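Local coordinates for protein dipeptidase (Streptococcus thermophilus, PDB 3PEB) that is the N-terminal creatinase/prolidase-type domain of a peptidase M24B family enzyme, probably a manganese-dependent dipeptidase, at residues L21-D26 with P98-E103. Sequence-based numbering, arbitrary orientation.
Sequences LAIVSD and PIIYAE
With CG of Glu-103 set anti to its own carbonyl carbon (chi1 -61°) and the chain extended beyond it, the carboxylate of Glu-103 reaches across to the backbone of Ser-25 and Asp-26, where OE1 accepts two N-H groups. Ser-25 N meets OE1 of Glu-103 at 2.8 Å, nearly in line with the C-O bond but through a bent hydrogen bond. Asp-26 N approaches OE1 of Glu-103 from its syn side at 2.9 Å, 34° out of the carboxylate plane, through an almost straight bond. CG1 of Val-24, anti to the backbone N, lies 3.3 Å from OE1 of Glu-103. The other oxygen, OE2, is hydrogen-bonded to Thr-29 OG1, so both ends of the carboxylate are held; the two amides just ahead of helix 27-34 probably favour its negative charge, which the Asp-26 carboxylate, OD2 4.5 Å from OE2 of Glu-103, would oppose. Asp-26 is the N-cap of that helix, its OD1 hydrogen-bonded to Val-28 N. Where the strands part, a water bridges them, donating to Ile-23 O and Ser-25 OG and accepting from Glu-103 N; Ser-25 OG is also hydrogen-bonded to Asn-106 OD1. Further back the pairing is parallel: Tyr-101 N donates to Leu-21 O at 2.9 Å, and Ile-23 N to Tyr-101 O at 2.8 Å. On the face carrying Leu-21, Ile-23, Ile-100 and Ala-102, CD1 of Ile-23 packs 3.7 Å from CG2 of Ile-100. Ala-22 and Tyr-101 share the opposite face, where the Tyr-101 ring makes an edge-to-face contact with Phe-13 of helix 6-16. Strands 21-24 and 96-102 lie side by side within the mixed six-stranded sheet of this alpha/beta domain, between strand 46-50 and the outer strand 122-125, while helix 27-34 packs on Val-24.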
# COMPACT_ATOMS: atom_id res chain seq x y z
N LEU A 21 -9.79 -0.44 -1.68
CA LEU A 21 -8.35 -0.45 -1.54
C LEU A 21 -7.84 0.30 -0.32
O LEU A 21 -8.29 1.44 -0.05
CB LEU A 21 -7.70 0.17 -2.78
CG LEU A 21 -6.15 0.34 -2.78
CD1 LEU A 21 -5.40 -0.99 -2.82
CD2 LEU A 21 -5.72 1.20 -4.00
N ALA A 22 -6.91 -0.32 0.41
CA ALA A 22 -6.08 0.41 1.39
C ALA A 22 -4.67 0.56 0.83
O ALA A 22 -4.07 -0.41 0.35
CB ALA A 22 -6.02 -0.32 2.77
N ILE A 23 -4.11 1.76 0.97
CA ILE A 23 -2.72 2.02 0.61
C ILE A 23 -1.98 2.27 1.90
O ILE A 23 -2.19 3.29 2.56
CB ILE A 23 -2.57 3.25 -0.34
CG1 ILE A 23 -3.37 3.03 -1.61
CG2 ILE A 23 -1.05 3.48 -0.67
CD1 ILE A 23 -3.36 4.24 -2.60
N VAL A 24 -1.11 1.32 2.26
CA VAL A 24 -0.36 1.35 3.49
C VAL A 24 1.04 1.85 3.17
O VAL A 24 1.71 1.30 2.29
CB VAL A 24 -0.33 -0.07 4.14
CG1 VAL A 24 0.55 -0.11 5.41
CG2 VAL A 24 -1.76 -0.53 4.50
N SER A 25 1.45 2.91 3.87
CA SER A 25 2.71 3.56 3.61
C SER A 25 3.69 3.55 4.78
O SER A 25 4.90 3.69 4.55
CB SER A 25 2.48 5.03 3.21
OG SER A 25 1.74 5.71 4.19
N ASP A 26 3.21 3.42 6.01
CA ASP A 26 4.06 3.49 7.18
C ASP A 26 4.83 2.18 7.25
O ASP A 26 4.20 1.11 7.28
CB ASP A 26 3.20 3.68 8.45
CG ASP A 26 4.02 3.92 9.68
OD1 ASP A 26 5.22 3.56 9.70
OD2 ASP A 26 3.48 4.53 10.62
N PRO A 98 -13.48 4.03 -6.14
CA PRO A 98 -14.18 5.20 -5.62
C PRO A 98 -13.74 5.71 -4.25
O PRO A 98 -13.66 6.92 -4.05
CB PRO A 98 -15.63 4.75 -5.58
CG PRO A 98 -15.74 3.78 -6.70
CD PRO A 98 -14.42 3.05 -6.71
N ILE A 99 -13.49 4.81 -3.30
CA ILE A 99 -13.03 5.20 -1.97
C ILE A 99 -11.76 4.44 -1.62
O ILE A 99 -11.74 3.19 -1.65
CB ILE A 99 -14.11 4.94 -0.90
CG1 ILE A 99 -15.42 5.66 -1.25
CG2 ILE A 99 -13.58 5.35 0.46
CD1 ILE A 99 -16.58 5.32 -0.36
N ILE A 100 -10.70 5.19 -1.31
CA ILE A 100 -9.41 4.60 -1.01
C ILE A 100 -8.98 5.01 0.38
O ILE A 100 -9.02 6.21 0.70
CB ILE A 100 -8.35 5.06 -2.03
CG1 ILE A 100 -8.76 4.63 -3.44
CG2 ILE A 100 -6.95 4.51 -1.67
CD1 ILE A 100 -7.89 5.21 -4.53
N TYR A 101 -8.56 4.05 1.20
CA TYR A 101 -8.07 4.36 2.54
C TYR A 101 -6.54 4.48 2.52
O TYR A 101 -5.86 3.69 1.90
CB TYR A 101 -8.52 3.32 3.58
CG TYR A 101 -9.89 3.65 4.12
CD1 TYR A 101 -11.04 3.30 3.42
CD2 TYR A 101 -10.03 4.38 5.31
CE1 TYR A 101 -12.29 3.64 3.90
CE2 TYR A 101 -11.26 4.72 5.80
CZ TYR A 101 -12.40 4.35 5.09
OH TYR A 101 -13.63 4.70 5.57
N ALA A 102 -6.01 5.48 3.23
CA ALA A 102 -4.57 5.69 3.33
C ALA A 102 -4.23 6.24 4.70
O ALA A 102 -5.11 6.72 5.44
CB ALA A 102 -4.07 6.63 2.20
N GLU A 103 -2.96 6.13 5.09
CA GLU A 103 -2.57 6.50 6.44
C GLU A 103 -2.20 7.98 6.49
O GLU A 103 -1.05 8.33 6.22
CB GLU A 103 -1.39 5.66 6.91
CG GLU A 103 -1.68 4.15 6.96
CD GLU A 103 -0.46 3.37 7.37
OE1 GLU A 103 0.35 3.05 6.46
OE2 GLU A 103 -0.28 3.11 8.60
O HOH W 1 -0.93 5.55 3.25